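Peptide ABC transporter permease (Staphylococcus hominis, PDB 6EXS) probably imports short peptides across the cell membrane as a POT-family transporter, and binds a thioalcohol-conjugated dipeptide, a precursor of axillary malodour. Local coordinates at residues Ala68-Ser73 with Phe119-Gly124; Ala95-Ile100 with Ser125-Pro130. All blocks are in the same frame, centred on the assembly; numbering follows the deposited sequence.

Contact 1: residues Ala68-Ser73 with Phe119-Gly124. With OLC ((2R)-2,3-dihydroxypropyl (9Z)-octadec-9-enoate), chain C; OLC ((2R)-2,3-dihydroxypropyl (9Z)-octadec-9-enoate), chain E.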
loop_
_atom_site.group_PDB
_atom_site.type_symbol
_atom_site.label_atom_id
_atom_site.label_comp_id
_atom_site.label_asym_id
_atom_site.label_seq_id
_atom_site.Cartn_x
_atom_site.Cartn_y
_atom_site.Cartn_z
ATOM N N ALA A 68 5.779 3.749 2.341
ATOM C CA ALA A 68 6.495 4.131 1.119
ATOM C C ALA A 68 7.574 3.098 0.781
ATOM O O ALA A 68 7.729 2.750 -0.392
ATOM C CB ALA A 68 7.131 5.507 1.291
ATOM N N LEU A 69 8.301 2.588 1.809
ATOM C CA LEU A 69 9.380 1.617 1.599
ATOM C C LEU A 69 8.878 0.255 1.185
ATOM O O LEU A 69 9.520 -0.371 0.354
ATOM C CB LEU A 69 10.339 1.521 2.790
ATOM C CG LEU A 69 11.307 2.709 2.934
ATOM C CD1 LEU A 69 11.893 2.769 4.314
ATOM C CD2 LEU A 69 12.420 2.668 1.891
ATOM N N ILE A 70 7.714 -0.179 1.701
ATOM C CA ILE A 70 7.094 -1.454 1.318
ATOM C C ILE A 70 6.795 -1.490 -0.191
ATOM O O ILE A 70 7.138 -2.469 -0.850
ATOM C CB ILE A 70 5.854 -1.782 2.204
ATOM C CG1 ILE A 70 6.310 -2.353 3.554
ATOM C CG2 ILE A 70 4.871 -2.746 1.487
ATOM C CD1 ILE A 70 5.413 -2.127 4.625
ATOM N N TYR A 71 6.218 -0.394 -0.728
ATOM C CA TYR A 71 5.860 -0.228 -2.136
ATOM C C TYR A 71 7.086 -0.006 -3.029
ATOM O O TYR A 71 7.106 -0.529 -4.144
ATOM C CB TYR A 71 4.791 0.876 -2.300
ATOM C CG TYR A 71 3.430 0.439 -1.790
ATOM C CD1 TYR A 71 3.123 0.491 -0.434
ATOM C CD2 TYR A 71 2.480 -0.100 -2.652
ATOM C CE1 TYR A 71 1.908 0.014 0.054
ATOM C CE2 TYR A 71 1.253 -0.570 -2.176
ATOM C CZ TYR A 71 0.970 -0.507 -0.819
ATOM O OH TYR A 71 -0.235 -0.953 -0.323
ATOM N N MET A 72 8.125 0.726 -2.530
ATOM C CA MET A 72 9.391 0.985 -3.251
ATOM C C MET A 72 10.217 -0.287 -3.430
ATOM O O MET A 72 10.810 -0.480 -4.487
ATOM C CB MET A 72 10.246 2.031 -2.519
ATOM C CG MET A 72 10.083 3.437 -3.032
ATOM S SD MET A 72 10.791 4.627 -1.871
ATOM C CE MET A 72 9.843 6.047 -2.265
ATOM N N SER A 73 10.261 -1.150 -2.404
ATOM C CA SER A 73 11.026 -2.399 -2.440
ATOM C C SER A 73 10.441 -3.490 -3.382
ATOM O O SER A 73 11.131 -4.479 -3.641
ATOM C CB SER A 73 11.229 -2.946 -1.033
ATOM O OG SER A 73 9.995 -3.365 -0.478
ATOM N N PHE A 119 12.613 -3.484 8.959
ATOM C CA PHE A 119 13.639 -3.972 8.041
ATOM C C PHE A 119 13.229 -5.305 7.370
ATOM O O PHE A 119 13.264 -5.395 6.141
ATOM C CB PHE A 119 14.998 -4.096 8.779
ATOM C CG PHE A 119 16.097 -4.824 8.039
ATOM C CD1 PHE A 119 16.829 -4.186 7.045
ATOM C CD2 PHE A 119 16.398 -6.149 8.333
ATOM C CE1 PHE A 119 17.844 -4.863 6.359
ATOM C CE2 PHE A 119 17.406 -6.828 7.642
ATOM C CZ PHE A 119 18.120 -6.182 6.658
ATOM N N PHE A 120 12.835 -6.317 8.175
ATOM C CA PHE A 120 12.428 -7.636 7.682
ATOM C C PHE A 120 11.106 -7.592 6.904
ATOM O O PHE A 120 10.972 -8.284 5.891
ATOM C CB PHE A 120 12.378 -8.661 8.832
ATOM C CG PHE A 120 13.726 -9.143 9.324
ATOM C CD1 PHE A 120 14.514 -9.977 8.541
ATOM C CD2 PHE A 120 14.184 -8.802 10.587
ATOM C CE1 PHE A 120 15.756 -10.428 8.996
ATOM C CE2 PHE A 120 15.430 -9.246 11.042
ATOM C CZ PHE A 120 16.206 -10.058 10.244
ATOM N N ILE A 121 10.136 -6.759 7.353
ATOM C CA ILE A 121 8.858 -6.643 6.650
ATOM C C ILE A 121 9.036 -5.837 5.345
ATOM O O ILE A 121 8.469 -6.255 4.333
ATOM C CB ILE A 121 7.684 -6.167 7.549
ATOM C CG1 ILE A 121 7.349 -7.274 8.596
ATOM C CG2 ILE A 121 6.425 -5.796 6.715
ATOM C CD1 ILE A 121 6.608 -6.810 9.887
ATOM N N ILE A 122 9.872 -4.764 5.326
ATOM C CA ILE A 122 10.148 -4.005 4.089
ATOM C C ILE A 122 10.738 -4.947 3.014
ATOM O O ILE A 122 10.222 -4.992 1.900
ATOM C CB ILE A 122 11.012 -2.723 4.303
ATOM C CG1 ILE A 122 10.198 -1.620 5.000
ATOM C CG2 ILE A 122 11.583 -2.196 2.954
ATOM C CD1 ILE A 122 11.027 -0.658 5.814
ATOM N N ILE A 123 11.774 -5.729 3.388
ATOM C CA ILE A 123 12.477 -6.659 2.510
ATOM C C ILE A 123 11.589 -7.835 2.098
ATOM O O ILE A 123 11.537 -8.160 0.908
ATOM C CB ILE A 123 13.845 -7.107 3.112
ATOM C CG1 ILE A 123 14.790 -5.883 3.227
ATOM C CG2 ILE A 123 14.483 -8.239 2.249
ATOM C CD1 ILE A 123 16.166 -6.172 3.628
ATOM N N GLY A 124 10.916 -8.449 3.072
ATOM C CA GLY A 124 10.004 -9.557 2.832
ATOM C C GLY A 124 8.879 -9.192 1.886
ATOM O O GLY A 124 8.635 -9.927 0.930
HETATM C C10 OLC C . 15.199 -4.968 -1.623
HETATM C C9 OLC C . 15.647 -3.889 -0.993
HETATM C C11 OLC C . 13.801 -5.520 -1.635
HETATM C C8 OLC C . 14.871 -2.939 -0.126
HETATM C C24 OLC C . 16.247 1.956 -9.201
HETATM C C12 OLC C . 13.732 -6.953 -2.139
HETATM C C7 OLC C . 15.211 -1.472 -0.387
HETATM C C6 OLC C . 14.001 -0.552 -0.311
HETATM C C5 OLC C . 14.194 0.833 -0.916
HETATM C C4 OLC C . 14.460 0.864 -2.414
HETATM C C3 OLC C . 14.102 2.195 -3.055
HETATM C C2 OLC C . 14.834 2.478 -4.365
HETATM C C21 OLC C . 15.726 0.387 -7.289
HETATM C C1 OLC C . 14.602 1.481 -5.465
HETATM C C22 OLC C . 15.289 0.933 -8.630
HETATM O O19 OLC C . 13.615 0.804 -5.585
HETATM O O25 OLC C . 15.877 2.302 -10.531
HETATM O O23 OLC C . 15.189 -0.163 -9.537
HETATM O O20 OLC C . 15.644 1.454 -6.312
HETATM C C10 OLC E . 18.863 -7.267 11.853
HETATM C C9 OLC E . 18.800 -6.155 11.135
HETATM C C11 OLC E . 18.062 -7.599 13.082
HETATM C C8 OLC E . 17.918 -4.968 11.387
HETATM C C24 OLC E . 18.666 2.677 19.746
HETATM C C12 OLC E . 18.293 -9.008 13.622
HETATM C C7 OLC E . 18.679 -3.653 11.533
HETATM C C13 OLC E . 17.349 -9.387 14.754
HETATM C C6 OLC E . 17.877 -2.541 12.198
HETATM C C5 OLC E . 17.908 -2.558 13.724
HETATM C C4 OLC E . 19.081 -1.808 14.343
HETATM C C3 OLC E . 18.841 -0.320 14.570
HETATM C C2 OLC E . 18.242 -0.008 15.938
HETATM C C21 OLC E . 17.024 2.942 17.825
HETATM C C1 OLC E . 17.928 1.442 16.176
HETATM C C22 OLC E . 18.002 3.622 18.762
HETATM O O19 OLC E . 18.008 2.316 15.350
HETATM O O25 OLC E . 17.758 2.238 20.753
HETATM O O23 OLC E . 18.988 4.328 18.002
HETATM O O20 OLC E . 17.536 1.640 17.442
#
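The contact of L69, I70 and S73 with I121 and I122 joins two membrane-spanning helices, 56-72 and 110-137, of the major facilitator fold. They run in the same general direction, 33° apart over these turns, with axes 8.4 Å from each other at the closest, and the CA atoms of I70 and I122 come within 4.8 Å. I122 contributes the largest share of the buried surface. Its CG1 lies anti to its own carbonyl carbon (chi1 -72°), which brings CD1 against L69, 3.8 Å from L69 CB and close to L69 CD1 as well, while the CG2 branch rests on the carbonyl oxygen of L69. The L69 and I122 side chains cross obliquely. One residue on, I70 reaches I121 methyl to methyl, CD1 to CG2, and touches I122 through CG1.

Within this apolar seam between two helices of the major facilitator bundle, S73 supplies the polar element. Its OG, held between the backbone N and the carbonyl carbon at chi1 67°, sits 2.9 Å from I122 O, and it also lies 3.0 Å from I70 O and 3.1 Å from L69 O. The single hydroxyl proton may go across to I122 or back to I70 or L69, whose oxygen also accepts the backbone N-H of S73.

Monoolein molecules complete the outer side. The acyl tail of one runs along helix 56-72, its C5 at 3.8 Å from L69 CD2, and continues past S73 and I123. A second meets the phenylalanines: its C8 is 3.6 Å from F119 CD2, and C12 lies at the in-plane edge of the F120 ring, one face of which is covered by F119 CD2. Y71 packs on helix 430-451, while M72, itself touching the first monoolein, packs on helix 249-273.

Contact 2: residues Ala95-Ile100 with Ser125-Pro130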
loop_
_atom_site.group_PDB
_atom_site.type_symbol
_atom_site.label_atom_id
_atom_site.label_comp_id
_atom_site.label_asym_id
_atom_site.label_seq_id
_atom_site.Cartn_x
_atom_site.Cartn_y
_atom_site.Cartn_z
ATOM N N ALA A 95 7.924 -14.393 2.550
ATOM C CA ALA A 95 7.046 -14.885 3.619
ATOM C C ALA A 95 7.795 -15.196 4.923
ATOM O O ALA A 95 7.311 -14.832 5.988
ATOM C CB ALA A 95 6.279 -16.111 3.146
ATOM N N VAL A 96 8.981 -15.851 4.831
ATOM C CA VAL A 96 9.829 -16.223 5.972
ATOM C C VAL A 96 10.349 -14.939 6.629
ATOM O O VAL A 96 10.206 -14.764 7.839
ATOM C CB VAL A 96 10.970 -17.206 5.554
ATOM C CG1 VAL A 96 11.979 -17.416 6.693
ATOM C CG2 VAL A 96 10.401 -18.545 5.098
ATOM N N LEU A 97 10.893 -14.022 5.810
ATOM C CA LEU A 97 11.390 -12.724 6.249
ATOM C C LEU A 97 10.297 -11.891 6.945
ATOM O O LEU A 97 10.570 -11.315 8.000
ATOM C CB LEU A 97 12.029 -11.977 5.075
ATOM C CG LEU A 97 13.369 -12.546 4.596
ATOM C CD1 LEU A 97 13.809 -11.882 3.323
ATOM C CD2 LEU A 97 14.467 -12.366 5.646
ATOM N N ILE A 98 9.048 -11.890 6.396
ATOM C CA ILE A 98 7.885 -11.196 6.969
ATOM C C ILE A 98 7.564 -11.761 8.379
ATOM O O ILE A 98 7.357 -10.968 9.304
ATOM C CB ILE A 98 6.667 -11.199 5.993
ATOM C CG1 ILE A 98 6.891 -10.219 4.831
ATOM C CG2 ILE A 98 5.334 -10.903 6.719
ATOM C CD1 ILE A 98 6.048 -10.500 3.593
ATOM N N ILE A 99 7.567 -13.119 8.547
ATOM C CA ILE A 99 7.330 -13.780 9.853
ATOM C C ILE A 99 8.384 -13.342 10.898
ATOM O O ILE A 99 8.040 -13.168 12.068
ATOM C CB ILE A 99 7.254 -15.325 9.734
ATOM C CG1 ILE A 99 6.099 -15.721 8.836
ATOM C CG2 ILE A 99 7.071 -15.993 11.107
ATOM C CD1 ILE A 99 6.167 -17.092 8.237
ATOM N N ILE A 100 9.666 -13.184 10.467
ATOM C CA ILE A 100 10.768 -12.775 11.340
ATOM C C ILE A 100 10.498 -11.368 11.875
ATOM O O ILE A 100 10.628 -11.145 13.077
ATOM C CB ILE A 100 12.163 -12.961 10.669
ATOM C CG1 ILE A 100 12.398 -14.449 10.296
ATOM C CG2 ILE A 100 13.303 -12.425 11.566
ATOM C CD1 ILE A 100 13.656 -14.754 9.385
ATOM N N SER A 125 8.198 -8.036 2.129
ATOM C CA SER A 125 7.090 -7.518 1.306
ATOM C C SER A 125 7.521 -7.190 -0.140
ATOM O O SER A 125 6.797 -7.512 -1.079
ATOM C CB SER A 125 6.416 -6.318 1.965
ATOM O OG SER A 125 5.931 -6.643 3.261
ATOM N N GLY A 126 8.706 -6.617 -0.316
ATOM C CA GLY A 126 9.240 -6.337 -1.645
ATOM C C GLY A 126 9.458 -7.608 -2.434
ATOM O O GLY A 126 9.293 -7.613 -3.651
ATOM N N LEU A 127 9.771 -8.715 -1.729
ATOM C CA LEU A 127 9.984 -10.040 -2.313
ATOM C C LEU A 127 8.673 -10.808 -2.541
ATOM O O LEU A 127 8.514 -11.463 -3.571
ATOM C CB LEU A 127 10.929 -10.879 -1.432
ATOM C CG LEU A 127 12.424 -10.569 -1.493
ATOM C CD1 LEU A 127 13.159 -11.319 -0.413
ATOM C CD2 LEU A 127 13.015 -10.952 -2.849
ATOM N N MET A 128 7.757 -10.757 -1.571
ATOM C CA MET A 128 6.505 -11.475 -1.651
ATOM C C MET A 128 5.434 -10.769 -2.468
ATOM O O MET A 128 4.825 -11.424 -3.318
ATOM C CB MET A 128 5.982 -11.820 -0.248
ATOM C CG MET A 128 4.939 -12.910 -0.248
ATOM S SD MET A 128 4.226 -13.119 1.386
ATOM C CE MET A 128 2.791 -14.086 0.988
ATOM N N LYS A 129 5.154 -9.471 -2.180
ATOM C CA LYS A 129 4.056 -8.702 -2.798
ATOM C C LYS A 129 3.971 -8.762 -4.337
ATOM O O LYS A 129 2.929 -9.220 -4.814
ATOM C CB LYS A 129 4.041 -7.244 -2.348
ATOM C CG LYS A 129 2.770 -6.830 -1.676
ATOM C CD LYS A 129 3.102 -6.194 -0.353
ATOM C CE LYS A 129 1.995 -5.285 0.062
ATOM N NZ LYS A 129 2.162 -4.824 1.458
ATOM N N PRO A 130 4.970 -8.320 -5.149
ATOM C CA PRO A 130 4.767 -8.357 -6.600
ATOM C C PRO A 130 4.782 -9.759 -7.202
ATOM O O PRO A 130 4.194 -9.986 -8.260
ATOM C CB PRO A 130 5.919 -7.495 -7.126
ATOM C CG PRO A 130 6.991 -7.658 -6.123
ATOM C CD PRO A 130 6.287 -7.732 -4.816
#
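I98 inserts its CD1 methyl between S125 and M128, 3.6 Å from S125 N and 3.9 Å from M128 SD, with CG1 following close against the same backbone nitrogen. CG1 lies anti to the carbonyl carbon of I98 (chi1 -74°), which brings the longer branch to the opposing helix. M128 reaches back: with CG anti to the backbone N (chi1 -162°) and an extended chain, it lays SD alongside A95, 4.0 Å from A95 CB. A third point of packing is made by two leucines, L97 CD1 meeting L127 CD1 at 3.8 Å.

Helix 74-106 and helix 110-137, successive in the chain and joined by a short turn, cross here at -131° with axes 8.7 Å apart, as antiparallel neighbours in a transmembrane bundle. The interface is apolar; the S125 hydroxyl in it is bonded to I121 O, one turn back in its own helix.

Further out, A95 leans on M189 and L193 of helix 178-204, L127 touches a monoolein molecule, and both I98 and M128 pack on E28 of helix 16-44. E28 and R29 belong to the ExxER motif, linked to proton coupling in POT transporters, and K129 makes a cation-pi contact with Y32 beside it. At P130, whose N has no bond to the preceding turn, helix 110-137 kinks.

Both contacts are buried and both use helix 110-137, on adjoining turns: contact 1 sets it against helix 56-72, running roughly the same way, contact 2 against helix 74-106, running largely opposite. Their centres lie 8 Å apart and they touch directly, S73 OG against G126 CA and I98 CD1 against G124 C. Contact 1 mixes isoleucine packing with a shared serine hydroxyl and has monoolein on its outer side, whereas contact 2 is van der Waals packing of aliphatic side chains and a thioether, with I98 also against the S125 backbone. Contact 2 lies beside ExxER-bearing helix 16-44; K129 of segment 125-130 packs NZ on I70, whose side chain is about 10 Å from the bound conjugated peptide.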